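Local coordinates for major capsid protein (PDB 5J7O), which forms the capsid shell of the large double-stranded DNA virus Faustovirus, probably by packing its double jelly-roll subunits as trimers, at residues Pro231-Ser236 against Arg274-Val279; Pro197-Thr202 against Ile418-Glu423; Arg427-Ala432 against Cys601-Pro606; Thr118-Pro123 against Gln155-Gln160. All coordinates share one frame; numbering follows the deposited sequence.

Overall arrangement
The four contacts are spread along an elongated double jelly-roll chain that the assembly holds in three copies, and all are structural packing. Contacts 2 and 3 both use strand 415-428: contact 2 sets its middle against strand 196-202 of another sheet, and contact 3 packs its end against a loop, their centres about 28 Å apart. Contact 1 is a two-stranded ribbon nested along the chain inside the loop closed by contact 2, yet the two centres lie about 42 Å apart on opposite sides of the chain's centre. Contact 4 is nearest to contact 1, about 12 Å between nearest atoms, and its centre lies about 51 Å from that of contact 2.

Contact 1: residues Pro231-Ser236 against Arg274-Val279; sequences PVEAAS and RKLTQV
Val232 and Val279 open a two-stranded antiparallel ribbon in which residues 232-236 run beside 274-279. Backbone bonds come first: Val232 N gives to Val279 O (2.8 Å) and Val279 N returns to Val232 O, and Ala234 and Thr277 repeat the exchange, with Ala234 N to Thr277 O at 2.7 Å. Ser236 N reaches Lys275 O at 3.0 Å. Here the return bond changes character: Lys275 N gives to Ser236 OG (3.2 Å), since the serine hydroxyl sits between its own N and carbonyl carbon (chi1 73°), and a short polar side chain stands in for a carbonyl.

Side-chain packing flanks the ladder. The apolar pairs are Leu276 CD2 with Ala235 CB (3.7 Å) and Val232 CB with Val279 CG2 (4.1 Å). Leu276 CD1 lies against the carboxylate end of Glu233. The small alanine also lets Arg274 NH1 approach its methyl. At the other end Gln278 NE2 lies 3.3 Å from Pro231 CB, the two side chains crossing obliquely.

The guanidinium of Arg274 is engaged by Glu229 of the second subunit in a salt bridge. Strands of both other subunits continue the ladder, at Ala235, Ser236 and Arg274-Leu276 on one subunit and at Gln278 and Val279 on the other, so strands 232-240 and 273-280 join an intersubunit sheet.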
loop_
_atom_site.group_PDB
_atom_site.type_symbol
_atom_site.label_atom_id
_atom_site.label_comp_id
_atom_site.label_asym_id
_atom_site.label_seq_id
_atom_site.Cartn_x
_atom_site.Cartn_y
_atom_site.Cartn_z
ATOM N N PRO B 231 -9.010 -3.096 4.747
ATOM C CA PRO B 231 -8.404 -2.503 5.944
ATOM C C PRO B 231 -8.881 -1.075 6.154
ATOM O O PRO B 231 -9.213 -0.359 5.207
ATOM C CB PRO B 231 -6.900 -2.550 5.645
ATOM C CG PRO B 231 -6.746 -3.603 4.598
ATOM C CD PRO B 231 -7.996 -3.545 3.775
ATOM N N VAL B 232 -8.919 -0.666 7.420
ATOM C CA VAL B 232 -9.298 0.690 7.800
ATOM C C VAL B 232 -8.187 1.259 8.670
ATOM O O VAL B 232 -7.849 0.682 9.712
ATOM C CB VAL B 232 -10.646 0.733 8.537
ATOM C CG1 VAL B 232 -10.959 2.153 8.977
ATOM C CG2 VAL B 232 -11.756 0.195 7.643
ATOM N N GLU B 233 -7.623 2.386 8.244
ATOM C CA GLU B 233 -6.486 2.990 8.924
ATOM C C GLU B 233 -6.955 3.815 10.117
ATOM O O GLU B 233 -7.852 4.654 9.989
ATOM C CB GLU B 233 -5.704 3.863 7.945
ATOM C CG GLU B 233 -4.567 4.651 8.557
ATOM C CD GLU B 233 -3.875 5.533 7.536
ATOM O OE1 GLU B 233 -4.150 6.751 7.514
ATOM O OE2 GLU B 233 -3.068 5.002 6.745
ATOM N N ALA B 234 -6.342 3.581 11.275
ATOM C CA ALA B 234 -6.707 4.257 12.511
ATOM C C ALA B 234 -5.473 4.884 13.140
ATOM O O ALA B 234 -4.411 4.256 13.205
ATOM C CB ALA B 234 -7.366 3.290 13.501
ATOM N N ALA B 235 -5.619 6.119 13.608
ATOM C CA ALA B 235 -4.532 6.860 14.232
ATOM C C ALA B 235 -4.674 6.836 15.749
ATOM O O ALA B 235 -5.782 6.774 16.289
ATOM C CB ALA B 235 -4.499 8.306 13.734
ATOM N N SER B 236 -3.534 6.894 16.432
ATOM C CA SER B 236 -3.481 6.799 17.881
ATOM C C SER B 236 -3.313 8.180 18.504
ATOM O O SER B 236 -3.286 9.207 17.822
ATOM C CB SER B 236 -2.335 5.888 18.317
ATOM O OG SER B 236 -1.083 6.526 18.125
ATOM N N ARG B 274 2.154 10.540 15.658
ATOM C CA ARG B 274 1.133 9.545 15.948
ATOM C C ARG B 274 1.490 8.241 15.249
ATOM O O ARG B 274 2.214 8.228 14.249
ATOM C CB ARG B 274 -0.253 9.995 15.473
ATOM C CG ARG B 274 -0.598 11.450 15.712
ATOM C CD ARG B 274 -1.980 11.770 15.152
ATOM N NE ARG B 274 -1.942 12.148 13.741
ATOM C CZ ARG B 274 -3.002 12.145 12.937
ATOM N NH1 ARG B 274 -4.186 11.764 13.398
ATOM N NH2 ARG B 274 -2.879 12.511 11.668
ATOM N N LYS B 275 0.964 7.141 15.774
ATOM C CA LYS B 275 1.063 5.860 15.096
ATOM C C LYS B 275 -0.191 5.610 14.270
ATOM O O LYS B 275 -1.293 6.034 14.631
ATOM C CB LYS B 275 1.260 4.717 16.096
ATOM C CG LYS B 275 2.580 4.762 16.845
ATOM C CD LYS B 275 2.647 3.703 17.940
ATOM C CE LYS B 275 2.831 2.307 17.371
ATOM N NZ LYS B 275 3.054 1.305 18.452
ATOM N N LEU B 276 -0.011 4.927 13.146
ATOM C CA LEU B 276 -1.116 4.436 12.338
ATOM C C LEU B 276 -1.150 2.919 12.434
ATOM O O LEU B 276 -0.131 2.256 12.209
ATOM C CB LEU B 276 -0.982 4.862 10.874
ATOM C CG LEU B 276 -0.891 6.351 10.534
ATOM C CD1 LEU B 276 -0.940 6.543 9.025
ATOM C CD2 LEU B 276 -1.997 7.137 11.216
ATOM N N THR B 277 -2.308 2.375 12.788
ATOM C CA THR B 277 -2.544 0.944 12.707
ATOM C C THR B 277 -3.754 0.698 11.817
ATOM O O THR B 277 -4.566 1.595 11.573
ATOM C CB THR B 277 -2.769 0.313 14.089
ATOM O OG1 THR B 277 -2.534 -1.099 14.012
ATOM C CG2 THR B 277 -4.196 0.544 14.557
ATOM N N GLN B 278 -3.860 -0.529 11.323
ATOM C CA GLN B 278 -4.955 -0.924 10.455
ATOM C C GLN B 278 -5.833 -1.943 11.166
ATOM O O GLN B 278 -5.332 -2.853 11.834
ATOM C CB GLN B 278 -4.433 -1.504 9.139
ATOM C CG GLN B 278 -3.525 -0.556 8.384
ATOM C CD GLN B 278 -3.812 -0.536 6.898
ATOM O OE1 GLN B 278 -4.083 0.518 6.322
ATOM N NE2 GLN B 278 -3.749 -1.702 6.266
ATOM N N VAL B 279 -7.143 -1.772 11.031
ATOM C CA VAL B 279 -8.114 -2.695 11.598
ATOM C C VAL B 279 -9.038 -3.166 10.487
ATOM O O VAL B 279 -9.286 -2.453 9.509
ATOM C CB VAL B 279 -8.927 -2.054 12.745
ATOM C CG1 VAL B 279 -8.015 -1.671 13.900
ATOM C CG2 VAL B 279 -9.695 -0.844 12.238
#

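Contact 2: residues Pro197-Thr202 against Ile418-Glu423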
loop_
_atom_site.group_PDB
_atom_site.type_symbol
_atom_site.label_atom_id
_atom_site.label_comp_id
_atom_site.label_asym_id
_atom_site.label_seq_id
_atom_site.Cartn_x
_atom_site.Cartn_y
_atom_site.Cartn_z
ATOM N N PRO B 197 -20.605 -25.896 -23.980
ATOM C CA PRO B 197 -19.856 -24.870 -23.244
ATOM C C PRO B 197 -18.940 -24.092 -24.174
ATOM O O PRO B 197 -17.964 -24.642 -24.694
ATOM C CB PRO B 197 -19.061 -25.681 -22.213
ATOM C CG PRO B 197 -19.834 -26.947 -22.052
ATOM C CD PRO B 197 -20.413 -27.239 -23.407
ATOM N N LEU B 198 -19.253 -22.817 -24.409
ATOM C CA LEU B 198 -18.391 -22.000 -25.254
ATOM C C LEU B 198 -17.153 -21.545 -24.493
ATOM O O LEU B 198 -16.063 -21.457 -25.069
ATOM C CB LEU B 198 -19.172 -20.802 -25.799
ATOM C CG LEU B 198 -18.574 -20.055 -26.994
ATOM C CD1 LEU B 198 -19.671 -19.433 -27.841
ATOM C CD2 LEU B 198 -17.599 -18.985 -26.541
ATOM N N ASP B 199 -17.302 -21.256 -23.202
ATOM C CA ASP B 199 -16.170 -20.932 -22.346
ATOM C C ASP B 199 -16.595 -21.116 -20.899
ATOM O O ASP B 199 -17.762 -20.919 -20.551
ATOM C CB ASP B 199 -15.663 -19.504 -22.578
ATOM C CG ASP B 199 -14.345 -19.237 -21.879
ATOM O OD1 ASP B 199 -13.567 -20.197 -21.695
ATOM O OD2 ASP B 199 -14.086 -18.072 -21.510
ATOM N N GLU B 200 -15.633 -21.494 -20.061
ATOM C CA GLU B 200 -15.918 -21.765 -18.660
ATOM C C GLU B 200 -14.635 -21.656 -17.852
ATOM O O GLU B 200 -13.538 -21.884 -18.369
ATOM C CB GLU B 200 -16.540 -23.152 -18.479
ATOM C CG GLU B 200 -15.758 -24.260 -19.160
ATOM C CD GLU B 200 -16.263 -25.639 -18.799
ATOM O OE1 GLU B 200 -16.877 -25.786 -17.720
ATOM O OE2 GLU B 200 -16.045 -26.578 -19.594
ATOM N N TYR B 201 -14.789 -21.304 -16.578
ATOM C CA TYR B 201 -13.667 -21.246 -15.652
ATOM C C TYR B 201 -14.162 -21.622 -14.263
ATOM O O TYR B 201 -15.367 -21.693 -14.008
ATOM C CB TYR B 201 -13.006 -19.860 -15.650
ATOM C CG TYR B 201 -13.908 -18.726 -15.213
ATOM C CD1 TYR B 201 -14.067 -18.416 -13.867
ATOM C CD2 TYR B 201 -14.587 -17.956 -16.146
ATOM C CE1 TYR B 201 -14.885 -17.381 -13.464
ATOM C CE2 TYR B 201 -15.408 -16.915 -15.751
ATOM C CZ TYR B 201 -15.552 -16.632 -14.410
ATOM O OH TYR B 201 -16.367 -15.598 -14.010
ATOM N N THR B 202 -13.217 -21.863 -13.364
ATOM C CA THR B 202 -13.519 -22.276 -12.002
ATOM C C THR B 202 -13.051 -21.202 -11.020
ATOM O O THR B 202 -12.598 -20.124 -11.411
ATOM C CB THR B 202 -12.868 -23.625 -11.685
ATOM O OG1 THR B 202 -11.443 -23.476 -11.661
ATOM C CG2 THR B 202 -13.246 -24.663 -12.728
ATOM N N ILE B 418 -11.303 -14.709 -29.649
ATOM C CA ILE B 418 -11.740 -14.881 -28.273
ATOM C C ILE B 418 -10.626 -15.567 -27.497
ATOM O O ILE B 418 -9.763 -16.242 -28.064
ATOM C CB ILE B 418 -13.054 -15.689 -28.161
ATOM C CG1 ILE B 418 -12.787 -17.186 -28.322
ATOM C CG2 ILE B 418 -14.065 -15.229 -29.203
ATOM C CD1 ILE B 418 -14.019 -18.045 -28.128
ATOM N N ARG B 419 -10.645 -15.371 -26.182
ATOM C CA ARG B 419 -9.738 -16.050 -25.268
ATOM C C ARG B 419 -10.557 -16.920 -24.327
ATOM O O ARG B 419 -11.546 -16.455 -23.748
ATOM C CB ARG B 419 -8.889 -15.055 -24.473
ATOM C CG ARG B 419 -7.505 -14.797 -25.055
ATOM C CD ARG B 419 -7.553 -13.863 -26.254
ATOM N NE ARG B 419 -6.221 -13.382 -26.615
ATOM C CZ ARG B 419 -5.989 -12.371 -27.447
ATOM N NH1 ARG B 419 -7.003 -11.726 -28.007
ATOM N NH2 ARG B 419 -4.743 -12.002 -27.714
ATOM N N VAL B 420 -10.145 -18.174 -24.175
ATOM C CA VAL B 420 -10.894 -19.153 -23.400
ATOM C C VAL B 420 -9.980 -19.783 -22.359
ATOM O O VAL B 420 -8.774 -19.941 -22.574
ATOM C CB VAL B 420 -11.515 -20.239 -24.304
ATOM C CG1 VAL B 420 -12.736 -19.691 -25.024
ATOM C CG2 VAL B 420 -10.488 -20.741 -25.306
ATOM N N TYR B 421 -10.566 -20.143 -21.221
ATOM C CA TYR B 421 -9.828 -20.817 -20.166
ATOM C C TYR B 421 -9.713 -22.305 -20.470
ATOM O O TYR B 421 -10.640 -22.919 -21.002
ATOM C CB TYR B 421 -10.512 -20.614 -18.814
ATOM C CG TYR B 421 -10.606 -19.170 -18.378
ATOM C CD1 TYR B 421 -9.558 -18.559 -17.702
ATOM C CD2 TYR B 421 -11.746 -18.421 -18.634
ATOM C CE1 TYR B 421 -9.641 -17.239 -17.300
ATOM C CE2 TYR B 421 -11.838 -17.102 -18.235
ATOM C CZ TYR B 421 -10.783 -16.515 -17.569
ATOM O OH TYR B 421 -10.872 -15.202 -17.169
ATOM N N ARG B 422 -8.563 -22.881 -20.125
ATOM C CA ARG B 422 -8.318 -24.309 -20.304
ATOM C C ARG B 422 -7.517 -24.794 -19.104
ATOM O O ARG B 422 -6.316 -24.521 -19.002
ATOM C CB ARG B 422 -7.592 -24.588 -21.617
ATOM C CG ARG B 422 -8.531 -24.937 -22.757
ATOM C CD ARG B 422 -9.212 -26.267 -22.479
ATOM N NE ARG B 422 -10.239 -26.610 -23.458
ATOM C CZ ARG B 422 -10.696 -27.843 -23.649
ATOM N NH1 ARG B 422 -10.205 -28.850 -22.938
ATOM N NH2 ARG B 422 -11.635 -28.076 -24.556
ATOM N N GLU B 423 -8.181 -25.521 -18.209
ATOM C CA GLU B 423 -7.658 -25.843 -16.890
ATOM C C GLU B 423 -7.427 -27.342 -16.745
ATOM O O GLU B 423 -8.195 -28.154 -17.271
ATOM C CB GLU B 423 -8.625 -25.349 -15.805
ATOM C CG GLU B 423 -8.536 -26.076 -14.470
ATOM C CD GLU B 423 -9.563 -25.580 -13.470
ATOM O OE1 GLU B 423 -9.911 -24.381 -13.520
ATOM O OE2 GLU B 423 -10.027 -26.391 -12.640
#
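Two sheets of the capsid protein meet where Asp199 and Tyr201 of strand 196-202 face Val420, Tyr421 and Glu423 of strand 415-428. The short segments are inclined at 45° and no backbone-to-backbone bond joins them, so side chains make the connection. Asp199, which with Leu198 forms a classic beta bulge facing Phe191, has CG anti to its own N (chi1 -170°) and extends to the other backbone, where OD1 accepts Tyr421 N at 3.0 Å on its syn side. A short acid suits this gap because it can take the place of a carbonyl that lies too far off. Its other oxygen, OD2, is buried and has no polar partner in the model.

The two tyrosines lie side by side and point the same way. Tyr201 CB sits over one face of the Tyr421 ring, 3.9 Å from its centroid, in a CH-pi contact, while the rings themselves are inclined at 58°. Both hydroxyls bond to Leu300, OH of Tyr421 to its O and OH of Tyr201 to its N, which fixes the far ends of the pair.

Further along, Thr202 OG1 donates to the syn lone pair of Glu423 OE1 at 2.6 Å. The extended glutamate reaches this threonine, the N-cap of helix 203-212. At the opposite end Leu198 CD2 touches Ile418 CD1 at 4.0 Å. Strands of different sheets joined through side chains are consistent with the junction between the jelly rolls of a double jelly-roll fold.

Contact 3: residues Arg427-Ala432 against Cys601-Pro606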
loop_
_atom_site.group_PDB
_atom_site.type_symbol
_atom_site.label_atom_id
_atom_site.label_comp_id
_atom_site.label_asym_id
_atom_site.label_seq_id
_atom_site.Cartn_x
_atom_site.Cartn_y
_atom_site.Cartn_z
ATOM N N ARG B 427 -3.298 -34.171 -9.262
ATOM C CA ARG B 427 -2.856 -34.438 -7.903
ATOM C C ARG B 427 -1.537 -35.196 -7.924
ATOM O O ARG B 427 -1.363 -36.149 -8.689
ATOM C CB ARG B 427 -3.899 -35.235 -7.123
ATOM C CG ARG B 427 -3.374 -35.705 -5.778
ATOM C CD ARG B 427 -4.431 -35.646 -4.706
ATOM N NE ARG B 427 -5.000 -34.315 -4.543
ATOM C CZ ARG B 427 -5.838 -33.984 -3.566
ATOM N NH1 ARG B 427 -6.192 -34.889 -2.663
ATOM N NH2 ARG B 427 -6.318 -32.751 -3.488
ATOM N N GLU B 428 -0.610 -34.768 -7.074
ATOM C CA GLU B 428 0.740 -35.307 -7.058
ATOM C C GLU B 428 1.144 -35.699 -5.646
ATOM O O GLU B 428 0.809 -35.012 -4.675
ATOM C CB GLU B 428 1.745 -34.289 -7.608
ATOM C CG GLU B 428 1.654 -34.056 -9.104
ATOM C CD GLU B 428 2.358 -35.133 -9.907
ATOM O OE1 GLU B 428 2.823 -36.123 -9.304
ATOM O OE2 GLU B 428 2.453 -34.984 -11.143
ATOM N N VAL B 429 1.859 -36.818 -5.543
ATOM C CA VAL B 429 2.641 -37.167 -4.367
ATOM C C VAL B 429 4.111 -37.354 -4.713
ATOM O O VAL B 429 4.894 -37.791 -3.870
ATOM C CB VAL B 429 2.079 -38.420 -3.665
ATOM C CG1 VAL B 429 0.691 -38.141 -3.108
ATOM C CG2 VAL B 429 2.053 -39.601 -4.623
ATOM N N ASN B 430 4.497 -37.030 -5.944
ATOM C CA ASN B 430 5.872 -37.169 -6.397
ATOM C C ASN B 430 6.628 -35.863 -6.190
ATOM O O ASN B 430 6.102 -34.778 -6.453
ATOM C CB ASN B 430 5.912 -37.567 -7.874
ATOM C CG ASN B 430 5.066 -38.792 -8.171
ATOM O OD1 ASN B 430 4.101 -38.725 -8.933
ATOM N ND2 ASN B 430 5.426 -39.919 -7.568
ATOM N N ALA B 431 7.870 -35.979 -5.712
ATOM C CA ALA B 431 8.690 -34.791 -5.492
ATOM C C ALA B 431 9.051 -34.106 -6.801
ATOM O O ALA B 431 9.302 -32.895 -6.820
ATOM C CB ALA B 431 9.955 -35.164 -4.720
ATOM N N ALA B 432 9.087 -34.856 -7.899
ATOM C CA ALA B 432 9.377 -34.308 -9.215
ATOM C C ALA B 432 8.627 -35.133 -10.248
ATOM O O ALA B 432 8.592 -36.363 -10.156
ATOM C CB ALA B 432 10.880 -34.316 -9.512
ATOM N N CYS B 601 6.352 -31.534 -1.811
ATOM C CA CYS B 601 5.356 -32.530 -2.190
ATOM C C CYS B 601 5.907 -33.943 -2.035
ATOM O O CYS B 601 6.925 -34.293 -2.640
ATOM C CB CYS B 601 4.902 -32.289 -3.628
ATOM S SG CYS B 601 3.627 -33.431 -4.211
ATOM N N ASP B 602 5.230 -34.751 -1.223
ATOM C CA ASP B 602 5.487 -36.184 -1.129
ATOM C C ASP B 602 4.208 -36.860 -0.642
ATOM O O ASP B 602 3.148 -36.228 -0.559
ATOM C CB ASP B 602 6.695 -36.481 -0.229
ATOM C CG ASP B 602 6.617 -35.787 1.120
ATOM O OD1 ASP B 602 5.496 -35.532 1.611
ATOM O OD2 ASP B 602 7.687 -35.502 1.697
ATOM N N SER B 603 4.304 -38.152 -0.320
ATOM C CA SER B 603 3.119 -38.912 0.067
ATOM C C SER B 603 2.503 -38.410 1.366
ATOM O O SER B 603 1.304 -38.608 1.587
ATOM C CB SER B 603 3.463 -40.398 0.187
ATOM O OG SER B 603 3.838 -40.935 -1.069
ATOM N N SER B 604 3.286 -37.763 2.227
ATOM C CA SER B 604 2.730 -37.151 3.425
ATOM C C SER B 604 2.143 -35.772 3.157
ATOM O O SER B 604 1.461 -35.228 4.032
ATOM C CB SER B 604 3.800 -37.052 4.513
ATOM O OG SER B 604 4.399 -38.313 4.754
ATOM N N ASN B 605 2.388 -35.201 1.978
ATOM C CA ASN B 605 1.903 -33.865 1.627
ATOM C C ASN B 605 1.480 -33.854 0.165
ATOM O O ASN B 605 2.174 -33.306 -0.698
ATOM C CB ASN B 605 2.978 -32.810 1.896
ATOM C CG ASN B 605 3.389 -32.753 3.353
ATOM O OD1 ASN B 605 2.709 -32.141 4.176
ATOM N ND2 ASN B 605 4.506 -33.392 3.679
ATOM N N PRO B 606 0.335 -34.461 -0.152
ATOM C CA PRO B 606 -0.143 -34.435 -1.539
ATOM C C PRO B 606 -0.524 -33.028 -1.968
ATOM O O PRO B 606 -1.076 -32.247 -1.188
ATOM C CB PRO B 606 -1.363 -35.365 -1.513
ATOM C CG PRO B 606 -1.810 -35.362 -0.093
ATOM C CD PRO B 606 -0.563 -35.227 0.730
#
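Val429 and Asp602 bring the two backbones together, their CA atoms 4.4 Å apart, where the chain leaving strand 415-428 passes a type I turn running from Asp602 to Asn605. No hydrogen bond crosses the contact. Instead the backbones touch through CA-H...O contacts: Asp602 CA meets Val429 O at 3.2 Å, and Pro606 CA meets Glu428 O at 3.3 Å. Ala431 CA makes a similar approach to the carbonyl of Cys601.

Cys601 is buried and points toward the other segment. With SG anti to its backbone N (chi1 -178°), the sulfur is carried across, where SG lies 3.3 Å from Glu428 O and 3.6 Å from Asn430 O. A compact, weakly polar thiol suits a site bordered by two backbone carbonyls and by Glu428 CB.

Val429 supplies the apolar surface on the exposed side. Its CG1 rests against Pro606 CB at 3.8 Å, the two side chains crossing at an angle, while Val429 CB lies near the backbone of Ser603 and the serine side chain.

The turn is braced from within. Asn605 N bonds to Asp602 O at 2.8 Å, and Asp602 OD1 takes Asn605 ND2 at 3.1 Å as well as a weak bond from Ser604 N, so an aspartate at the first position ties down the residues that follow.

Around the contact, Arg427 forms a salt bridge with Asp608, Glu428 pairs by backbone with Cys607 at the start of strand 607-620, and Glu428 also packs on Tyr596 of strand 592-597.

Contact 4: residues Thr118-Pro123 against Gln155-Gln160; sequences TVPALP and QSYVNQ
Tyr157 reaches from strand 149-158 to the loop 118-123, its CG anti to the carbonyl carbon (chi1 -64°), and its ring atoms meet four loop residues. From CB the side chain leads to CG and CD2, where Val119 CG1 approaches CD2 at 3.5 Å. One atom further on, CE2 has Leu122 CD2 at 3.6 Å and the carbonyl oxygen Pro120 O at 3.4 Å. CZ then comes near the Pro120 ring, CG of that proline lying 4.1 Å away. At the tip, Tyr157 OH stands 2.8 Å from Ala121 O, which lies at the ring edge, near its plane. Tyrosine suits this place because the ring reaches from strand to loop and carries a hydroxyl at its end that can meet a carbonyl.

Leu122 also extends its CD2 methyl to Gln155 O. Beside it Pro123 packs on the glutamine side chain, Pro123 CB lying 3.3 Å from Gln155 OE1. Two prolines give the loop a stiff, extended course against the strand, which runs nearly opposite in direction.

Gln155 NE2 bonds to Thr344 of strand 341-351, whose Leu342 touches both Tyr157 and Pro123, while Leu122, Pro123 and Gln155 all pack on Val138 of strand 138-142.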
loop_
_atom_site.group_PDB
_atom_site.type_symbol
_atom_site.label_atom_id
_atom_site.label_comp_id
_atom_site.label_asym_id
_atom_site.label_seq_id
_atom_site.Cartn_x
_atom_site.Cartn_y
_atom_site.Cartn_z
ATOM N N THR B 118 -22.097 -24.872 24.422
ATOM C CA THR B 118 -21.698 -24.896 25.820
ATOM C C THR B 118 -20.208 -24.619 25.943
ATOM O O THR B 118 -19.450 -24.720 24.974
ATOM C CB THR B 118 -22.024 -26.239 26.490
ATOM O OG1 THR B 118 -21.602 -27.315 25.643
ATOM C CG2 THR B 118 -23.514 -26.358 26.760
ATOM N N VAL B 119 -19.797 -24.264 27.153
ATOM C CA VAL B 119 -18.370 -24.136 27.457
ATOM C C VAL B 119 -17.768 -25.535 27.591
ATOM O O VAL B 119 -18.279 -26.348 28.380
ATOM C CB VAL B 119 -18.165 -23.324 28.737
ATOM C CG1 VAL B 119 -16.686 -23.205 29.066
ATOM C CG2 VAL B 119 -18.794 -21.943 28.599
ATOM N N PRO B 120 -16.709 -25.862 26.851
ATOM C CA PRO B 120 -16.176 -27.233 26.898
ATOM C C PRO B 120 -15.531 -27.582 28.230
ATOM O O PRO B 120 -15.418 -26.736 29.123
ATOM C CB PRO B 120 -15.148 -27.241 25.760
ATOM C CG PRO B 120 -14.719 -25.817 25.641
ATOM C CD PRO B 120 -15.944 -24.996 25.938
ATOM N N ALA B 121 -15.107 -28.835 28.371
ATOM C CA ALA B 121 -14.450 -29.270 29.594
ATOM C C ALA B 121 -13.067 -28.643 29.712
ATOM O O ALA B 121 -12.394 -28.369 28.714
ATOM C CB ALA B 121 -14.341 -30.796 29.631
ATOM N N LEU B 122 -12.649 -28.413 30.953
ATOM C CA LEU B 122 -11.350 -27.821 31.221
ATOM C C LEU B 122 -10.231 -28.766 30.784
ATOM O O LEU B 122 -10.434 -29.977 30.679
ATOM C CB LEU B 122 -11.221 -27.498 32.707
ATOM C CG LEU B 122 -12.084 -26.341 33.207
ATOM C CD1 LEU B 122 -12.391 -26.504 34.684
ATOM C CD2 LEU B 122 -11.401 -25.006 32.945
ATOM N N PRO B 123 -9.044 -28.230 30.512
ATOM C CA PRO B 123 -7.917 -29.089 30.130
ATOM C C PRO B 123 -7.479 -29.977 31.285
ATOM O O PRO B 123 -7.835 -29.769 32.446
ATOM C CB PRO B 123 -6.816 -28.094 29.745
ATOM C CG PRO B 123 -7.530 -26.805 29.482
ATOM C CD PRO B 123 -8.700 -26.801 30.415
ATOM N N GLN B 155 -5.780 -23.203 34.910
ATOM C CA GLN B 155 -6.421 -22.938 33.632
ATOM C C GLN B 155 -7.918 -22.771 33.844
ATOM O O GLN B 155 -8.529 -23.509 34.622
ATOM C CB GLN B 155 -6.149 -24.057 32.619
ATOM C CG GLN B 155 -4.716 -24.095 32.111
ATOM C CD GLN B 155 -4.492 -25.175 31.072
ATOM O OE1 GLN B 155 -4.548 -26.367 31.375
ATOM N NE2 GLN B 155 -4.239 -24.763 29.835
ATOM N N SER B 156 -8.501 -21.796 33.152
ATOM C CA SER B 156 -9.922 -21.510 33.274
ATOM C C SER B 156 -10.408 -20.877 31.977
ATOM O O SER B 156 -9.640 -20.678 31.031
ATOM C CB SER B 156 -10.201 -20.603 34.478
ATOM O OG SER B 156 -9.501 -19.376 34.367
ATOM N N TYR B 157 -11.701 -20.566 31.938
ATOM C CA TYR B 157 -12.320 -19.911 30.796
ATOM C C TYR B 157 -12.853 -18.550 31.214
ATOM O O TYR B 157 -13.470 -18.413 32.275
ATOM C CB TYR B 157 -13.454 -20.758 30.211
ATOM C CG TYR B 157 -12.998 -22.080 29.644
ATOM C CD1 TYR B 157 -12.186 -22.132 28.518
ATOM C CD2 TYR B 157 -13.385 -23.278 30.229
ATOM C CE1 TYR B 157 -11.768 -23.339 27.994
ATOM C CE2 TYR B 157 -12.974 -24.490 29.711
ATOM C CZ TYR B 157 -12.165 -24.514 28.595
ATOM O OH TYR B 157 -11.751 -25.720 28.077
ATOM N N VAL B 158 -12.607 -17.544 30.375
ATOM C CA VAL B 158 -13.052 -16.181 30.624
ATOM C C VAL B 158 -13.615 -15.602 29.334
ATOM O O VAL B 158 -13.354 -16.098 28.237
ATOM C CB VAL B 158 -11.913 -15.279 31.154
ATOM C CG1 VAL B 158 -11.502 -15.696 32.557
ATOM C CG2 VAL B 158 -10.719 -15.323 30.210
ATOM N N ASN B 159 -14.407 -14.544 29.480
ATOM C CA ASN B 159 -14.806 -13.731 28.342
ATOM C C ASN B 159 -13.789 -12.601 28.184
ATOM O O ASN B 159 -12.761 -12.571 28.866
ATOM C CB ASN B 159 -16.239 -13.227 28.514
ATOM C CG ASN B 159 -16.474 -12.565 29.858
ATOM O OD1 ASN B 159 -15.537 -12.313 30.616
ATOM N ND2 ASN B 159 -17.736 -12.272 30.157
ATOM N N GLN B 160 -14.057 -11.656 27.277
ATOM C CA GLN B 160 -13.091 -10.585 27.041
ATOM C C GLN B 160 -12.881 -9.743 28.294
ATOM O O GLN B 160 -11.750 -9.345 28.599
ATOM C CB GLN B 160 -13.537 -9.700 25.878
ATOM C CG GLN B 160 -12.508 -8.630 25.535
ATOM C CD GLN B 160 -12.984 -7.660 24.475
ATOM O OE1 GLN B 160 -14.128 -7.206 24.498
ATOM N NE2 GLN B 160 -12.102 -7.335 23.535
#